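Local coordinates for protein beta-fructofuranosidase (Bifidobacterium adolescentis, PDB 6NOB) that probably hydrolyses terminal beta-fructofuranoside units of sucrose and related sugars, as a member of glycoside hydrolase family 32, at residues A522-A527 and D625-R630; A532-A537 and L616-S621; T578-V583 and F595-Q600. All blocks are in the same frame, centred on the assembly; numbering follows the deposited sequence.

Contact 1 (A522-A527 and D625-R630)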
# COMPACT_ATOMS: atom_id res chain seq x y z
N ALA A 522 18.32 2.88 14.17
CA ALA A 522 18.91 3.74 15.19
C ALA A 522 17.86 4.15 16.22
O ALA A 522 16.75 4.55 15.85
CB ALA A 522 19.54 4.99 14.57
N ASN A 523 18.22 4.04 17.50
CA ASN A 523 17.39 4.48 18.61
C ASN A 523 18.19 5.52 19.39
O ASN A 523 19.19 5.19 20.03
CB ASN A 523 17.00 3.30 19.50
CG ASN A 523 16.08 3.70 20.64
OD1 ASN A 523 15.56 4.81 20.67
ND2 ASN A 523 15.89 2.79 21.59
N VAL A 524 17.74 6.78 19.33
CA VAL A 524 18.45 7.90 19.94
C VAL A 524 17.58 8.51 21.03
O VAL A 524 16.39 8.75 20.81
CB VAL A 524 18.83 8.96 18.89
CG1 VAL A 524 19.63 10.09 19.53
CG2 VAL A 524 19.60 8.33 17.74
N HIS A 525 18.18 8.75 22.19
CA HIS A 525 17.49 9.36 23.33
C HIS A 525 18.08 10.74 23.59
O HIS A 525 19.27 10.87 23.87
CB HIS A 525 17.62 8.48 24.57
CG HIS A 525 16.73 7.28 24.55
ND1 HIS A 525 15.38 7.35 24.78
CD2 HIS A 525 17.01 5.97 24.32
CE1 HIS A 525 14.85 6.14 24.69
NE2 HIS A 525 15.82 5.29 24.41
N LEU A 526 17.23 11.76 23.50
CA LEU A 526 17.63 13.14 23.74
C LEU A 526 17.20 13.57 25.14
O LEU A 526 16.13 13.16 25.62
CB LEU A 526 17.03 14.08 22.69
CG LEU A 526 17.36 13.74 21.24
CD1 LEU A 526 16.51 14.57 20.29
CD2 LEU A 526 18.84 13.95 20.96
N ALA A 527 18.02 14.39 25.78
CA ALA A 527 17.80 14.79 27.16
C ALA A 527 17.05 16.11 27.30
O ALA A 527 16.68 16.48 28.42
CB ALA A 527 19.13 14.89 27.91
N ASP A 625 21.57 11.42 25.39
CA ASP A 625 21.65 10.47 26.49
C ASP A 625 22.22 9.13 26.04
O ASP A 625 23.10 8.56 26.70
CB ASP A 625 20.27 10.27 27.13
CG ASP A 625 19.96 11.32 28.19
OD1 ASP A 625 20.91 11.87 28.79
OD2 ASP A 625 18.76 11.59 28.42
N ALA A 626 21.74 8.60 24.91
CA ALA A 626 22.16 7.28 24.47
C ALA A 626 21.93 7.15 22.97
O ALA A 626 21.08 7.82 22.39
CB ALA A 626 21.41 6.17 25.22
N VAL A 627 22.72 6.26 22.36
CA VAL A 627 22.61 5.94 20.93
C VAL A 627 22.69 4.43 20.77
O VAL A 627 23.69 3.82 21.15
CB VAL A 627 23.70 6.63 20.10
CG1 VAL A 627 23.72 6.08 18.68
CG2 VAL A 627 23.49 8.14 20.07
N ASP A 628 21.64 3.83 20.21
CA ASP A 628 21.57 2.40 19.95
C ASP A 628 21.40 2.23 18.44
O ASP A 628 20.29 2.38 17.92
CB ASP A 628 20.42 1.76 20.73
CG ASP A 628 20.22 0.28 20.40
OD1 ASP A 628 21.08 -0.32 19.73
OD2 ASP A 628 19.18 -0.28 20.82
N ALA A 629 22.49 1.94 17.74
CA ALA A 629 22.49 1.79 16.30
C ALA A 629 22.83 0.36 15.94
O ALA A 629 23.75 -0.23 16.52
CB ALA A 629 23.48 2.76 15.64
N ARG A 630 22.09 -0.21 14.98
CA ARG A 630 22.26 -1.60 14.58
C ARG A 630 22.09 -1.72 13.07
O ARG A 630 21.30 -0.99 12.46
CB ARG A 630 21.25 -2.52 15.28
CG ARG A 630 21.26 -2.45 16.80
CD ARG A 630 20.22 -3.35 17.43
NE ARG A 630 19.80 -2.84 18.74
CZ ARG A 630 19.14 -3.55 19.64
NH1 ARG A 630 18.80 -4.81 19.40
NH2 ARG A 630 18.80 -2.99 20.80
O HOH W 1 16.54 -0.15 20.99
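Asn523 CB and Asp628 CB meet 3.9 Å apart on one face of an antiparallel sheet, where a hydrogen-bonded pair carries a polar network above its backbone. Each side chain has CG anti to its own backbone N (chi1 -177° and 175°), which on antiparallel strands splays the amide and the carboxylate apart. A water spans the gap, accepting from Asn523 ND2 at 3.1 Å and donating to Asp628 OD2 at 2.6 Å, while Asn523 OD1 takes a hydrogen bond from Gln582 on the next strand. Arg630 meets the carboxylate side-on: its NE lies 3.0 Å from Asp628 OD1 and its NH2 2.7 Å from Asp628 OD2, both on the syn side and close to the guanidinium plane. Beneath this pair, Val524 and Val627 turn to the opposite face, where Val524 CG1 lies 4.4 Å from Val627 CG2 and both valines pack on Ile618 of the other sheet of the sandwich. Further along, a classic beta bulge sets Asp625 and Ala626 together opposite His525. With Arg501 as a second salt-bridge partner, Asp628 is probably kept ionised, its carboxylate fixed in rotation by the two-pronged grip of Arg630.

Contact 2 (A532-A537 and L616-S621)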
# COMPACT_ATOMS: atom_id res chain seq x y z
N ALA A 532 18.97 20.34 17.29
CA ALA A 532 19.71 19.13 16.99
C ALA A 532 19.55 18.79 15.52
O ALA A 532 18.61 19.23 14.86
CB ALA A 532 19.24 17.96 17.87
N ILE A 533 20.48 17.98 15.02
CA ILE A 533 20.50 17.57 13.62
C ILE A 533 20.96 16.13 13.53
O ILE A 533 21.91 15.72 14.21
CB ILE A 533 21.40 18.50 12.78
CG1 ILE A 533 21.45 18.03 11.32
CG2 ILE A 533 22.80 18.59 13.37
CD1 ILE A 533 21.54 19.17 10.33
N MET A 534 20.28 15.34 12.70
CA MET A 534 20.63 13.95 12.45
C MET A 534 20.71 13.74 10.94
O MET A 534 19.69 13.74 10.25
CB MET A 534 19.62 12.99 13.08
CG MET A 534 19.76 12.82 14.58
SD MET A 534 18.43 11.85 15.33
CE MET A 534 18.77 10.23 14.66
N VAL A 535 21.93 13.56 10.43
CA VAL A 535 22.14 13.23 9.02
C VAL A 535 21.85 11.74 8.85
O VAL A 535 22.61 10.90 9.34
CB VAL A 535 23.56 13.58 8.56
CG1 VAL A 535 23.79 13.14 7.13
CG2 VAL A 535 23.82 15.07 8.72
N LEU A 536 20.76 11.42 8.15
CA LEU A 536 20.35 10.03 8.02
C LEU A 536 20.93 9.36 6.78
O LEU A 536 21.30 8.18 6.83
CB LEU A 536 18.82 9.94 7.98
CG LEU A 536 18.06 10.72 9.07
CD1 LEU A 536 16.56 10.53 8.90
CD2 LEU A 536 18.51 10.28 10.46
N ALA A 537 21.02 10.08 5.66
CA ALA A 537 21.52 9.50 4.43
C ALA A 537 21.87 10.61 3.45
O ALA A 537 21.36 11.73 3.54
CB ALA A 537 20.50 8.55 3.79
N LEU A 616 25.37 7.53 9.61
CA LEU A 616 24.46 8.27 10.48
C LEU A 616 25.28 9.25 11.31
O LEU A 616 26.28 8.86 11.93
CB LEU A 616 23.69 7.32 11.39
CG LEU A 616 22.93 7.96 12.55
CD1 LEU A 616 21.77 8.81 12.03
CD2 LEU A 616 22.43 6.90 13.52
N ARG A 617 24.85 10.51 11.33
CA ARG A 617 25.57 11.57 12.02
C ARG A 617 24.60 12.28 12.96
O ARG A 617 23.51 12.67 12.54
CB ARG A 617 26.18 12.56 11.02
CG ARG A 617 27.19 13.52 11.60
CD ARG A 617 28.02 14.17 10.51
NE ARG A 617 29.01 13.26 9.95
CZ ARG A 617 30.30 13.25 10.29
NH1 ARG A 617 30.75 14.11 11.20
NH2 ARG A 617 31.13 12.38 9.73
N ILE A 618 25.00 12.43 14.22
CA ILE A 618 24.14 12.96 15.27
C ILE A 618 24.87 14.07 15.99
O ILE A 618 26.02 13.91 16.40
CB ILE A 618 23.71 11.86 16.26
CG1 ILE A 618 23.03 10.71 15.52
CG2 ILE A 618 22.78 12.43 17.32
CD1 ILE A 618 23.00 9.42 16.32
N ALA A 619 24.19 15.21 16.16
CA ALA A 619 24.73 16.34 16.90
C ALA A 619 23.58 17.09 17.54
O ALA A 619 22.48 17.17 16.98
CB ALA A 619 25.54 17.27 16.00
N SER A 620 23.84 17.66 18.72
CA SER A 620 22.83 18.39 19.46
C SER A 620 23.49 19.52 20.24
O SER A 620 24.60 19.37 20.76
CB SER A 620 22.07 17.47 20.42
OG SER A 620 21.20 18.21 21.27
N SER A 621 22.81 20.67 20.28
CA SER A 621 23.22 21.76 21.16
C SER A 621 22.96 21.43 22.62
O SER A 621 23.54 22.07 23.51
CB SER A 621 22.47 23.05 20.80
OG SER A 621 22.54 23.33 19.41
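Met534 lies alongside Ile618, its CG 4.0 Å from Ile618 CG1, with both side chains pointing the same way into the core of a beta sandwich. This is the C-terminal domain that accompanies the catalytic propeller in family 32 enzymes, and the strands of 532-537 and 616-620 are antiparallel neighbours within one of its two sheets. One face of this strand pair is apolar and the other mixed. On the core face, the thioether of Met534 bends at chi3 (69°), and its CE comes to 4.2 Å from Leu616 CD1. The same leucine methyl lies 3.9 Å from Leu536 CD2, extending the apolar row. Ala522 and Tyr520 of the facing sheet touch Leu616.

On the outer face, Val535 and Arg617 form a hydrogen-bonded pair whose CB atoms approach to 3.7 Å. They run together only at their bases: the arginine then bends at chi3 (-75°), and its guanidinium goes on to salt bridges with Asp507, Asp510 and Glu615, three acids that probably balance its charge and limit its freedom to turn. Ile533 packs its CG2 against Ala619 on this same face. Past that pair, at the end of the ladder, Ala532 and Ser620 turn back to the core face, drawn close enough for Ala532 CB to sit 3.8 Å from Ser620 CB and 3.5 Å from Ala619 O.

Contact 3 (T578-V583 and F595-Q600)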
# COMPACT_ATOMS: atom_id res chain seq x y z
N THR A 578 5.55 18.42 20.01
CA THR A 578 6.59 19.09 20.77
C THR A 578 7.30 18.08 21.67
O THR A 578 6.82 16.96 21.89
CB THR A 578 6.02 20.23 21.60
OG1 THR A 578 4.88 19.76 22.34
CG2 THR A 578 5.58 21.38 20.71
N ASP A 579 8.45 18.50 22.18
CA ASP A 579 9.19 17.75 23.21
C ASP A 579 9.53 16.34 22.74
O ASP A 579 9.19 15.34 23.37
CB ASP A 579 8.40 17.72 24.52
CG ASP A 579 8.19 19.11 25.10
OD1 ASP A 579 9.20 19.80 25.36
OD2 ASP A 579 7.02 19.50 25.30
N VAL A 580 10.23 16.27 21.60
CA VAL A 580 10.75 15.00 21.12
C VAL A 580 11.94 14.59 21.97
O VAL A 580 12.88 15.37 22.16
CB VAL A 580 11.13 15.10 19.63
CG1 VAL A 580 11.76 13.80 19.16
CG2 VAL A 580 9.92 15.45 18.78
N ARG A 581 11.90 13.37 22.50
CA ARG A 581 12.99 12.89 23.34
C ARG A 581 13.55 11.57 22.83
O ARG A 581 14.72 11.26 23.05
CB ARG A 581 12.52 12.74 24.79
CG ARG A 581 12.13 14.05 25.45
CD ARG A 581 13.31 15.01 25.55
NE ARG A 581 12.92 16.27 26.16
CZ ARG A 581 12.45 17.32 25.49
NH1 ARG A 581 12.11 18.43 26.13
NH2 ARG A 581 12.30 17.25 24.17
N GLN A 582 12.71 10.77 22.17
CA GLN A 582 13.15 9.52 21.56
C GLN A 582 12.98 9.61 20.05
O GLN A 582 11.90 9.96 19.56
CB GLN A 582 12.37 8.33 22.10
CG GLN A 582 12.88 6.99 21.57
CD GLN A 582 12.17 5.80 22.17
OE1 GLN A 582 11.10 5.93 22.77
NE2 GLN A 582 12.76 4.62 22.01
N VAL A 583 14.04 9.29 19.32
CA VAL A 583 14.02 9.22 17.86
C VAL A 583 14.41 7.81 17.46
O VAL A 583 15.52 7.35 17.77
CB VAL A 583 14.96 10.25 17.22
CG1 VAL A 583 14.98 10.07 15.71
CG2 VAL A 583 14.53 11.66 17.59
N PHE A 595 10.10 7.15 13.87
CA PHE A 595 9.10 7.11 14.93
C PHE A 595 9.61 7.91 16.12
O PHE A 595 10.73 7.67 16.60
CB PHE A 595 8.78 5.66 15.32
CG PHE A 595 8.28 4.84 14.17
CD1 PHE A 595 9.16 4.16 13.35
CD2 PHE A 595 6.93 4.79 13.88
CE1 PHE A 595 8.70 3.43 12.27
CE2 PHE A 595 6.46 4.05 12.81
CZ PHE A 595 7.35 3.37 12.01
N LEU A 596 8.81 8.86 16.59
CA LEU A 596 9.20 9.76 17.66
C LEU A 596 8.38 9.48 18.91
O LEU A 596 7.19 9.19 18.84
CB LEU A 596 9.00 11.22 17.23
CG LEU A 596 9.67 11.62 15.91
CD1 LEU A 596 9.52 13.11 15.67
CD2 LEU A 596 11.14 11.24 15.93
N ASN A 597 9.05 9.58 20.07
CA ASN A 597 8.40 9.40 21.37
C ASN A 597 7.64 8.08 21.44
O ASN A 597 6.53 8.01 21.97
CB ASN A 597 7.49 10.58 21.69
CG ASN A 597 8.26 11.81 22.14
OD1 ASN A 597 9.49 11.81 22.16
ND2 ASN A 597 7.54 12.86 22.50
N GLY A 598 8.24 7.03 20.89
CA GLY A 598 7.61 5.72 20.92
C GLY A 598 6.39 5.57 20.05
O GLY A 598 5.56 4.69 20.31
N GLY A 599 6.24 6.41 19.04
CA GLY A 599 5.11 6.34 18.15
C GLY A 599 4.09 7.45 18.30
O GLY A 599 3.01 7.36 17.71
N GLN A 600 4.39 8.48 19.10
CA GLN A 600 3.50 9.63 19.19
C GLN A 600 3.25 10.23 17.81
O GLN A 600 2.13 10.65 17.50
CB GLN A 600 4.10 10.67 20.13
CG GLN A 600 3.18 11.83 20.47
CD GLN A 600 3.82 12.80 21.45
OE1 GLN A 600 4.81 12.47 22.10
NE2 GLN A 600 3.26 14.00 21.54
O HOH W 2 4.90 15.88 23.28
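Asn597 turns its amide back onto residues 579-582, illustrating how one side chain can replace the backbone ladder where a hairpin frays into loops. From CB the chain swings CG beside its own backbone N (chi1 -77°), and there CG faces Asp579 O at 3.9 Å and Arg581 N, both on one side of it. At the tip, OD1 receives Arg581 N at 2.9 Å, the donor lying in the carbonyl plane, and takes a weak second bond from Gln582 N at 3.4 Å. ND2 gives one N-H almost straight (172°) to Asp579 O, which it approaches from above that carbonyl's plane at 3.1 Å, and the other to Gln600 OE1 at 2.8 Å. Both acceptors lie in the amide plane, so the rotation of the amide is fixed. With an alanine here, Asp579 O, Arg581 N and Gln600 OE1 would probably lose these partners, and the 578-581 loop its side-chain tie to the turn at 597-600. Just before it, Leu596 divides its methyls between two valines: CD1 crosses to Val580 CG2 at 3.9 Å, and CD2 runs beside Val583 CG2 at 3.8 Å. The contact closes the open end of the hairpin formed by strands 582-588 and 591-596, with strand 519-526 along one flank, strand 601-606 along the other, and Ser487 of strand 484-489 bonded to the backbone of Gly599.

The three contacts lie together in the C-terminal sandwich. The centres of contact 1 and contact 2 are about 11 Å apart. Contact 3 has its centre about 12 Å from that of contact 1 and about 15 Å from that of contact 2. Contacts 1 and 3 share a sheet, joined where Leu526 N lies 2.6 Å from Arg581 O. Contact 2 belongs to the facing sheet; across the core Val524 CG2 reaches Met534 CE at 3.7 Å, and Met534 SD meets Val583 CG1 at 3.9 Å, so one methionine touches a residue of contact 1 and one of contact 3. Along the chain contact 3 is nested inside contact 2, and contact 2 inside contact 1. In this family the active site belongs to the propeller, and these contacts are structural packing outside it.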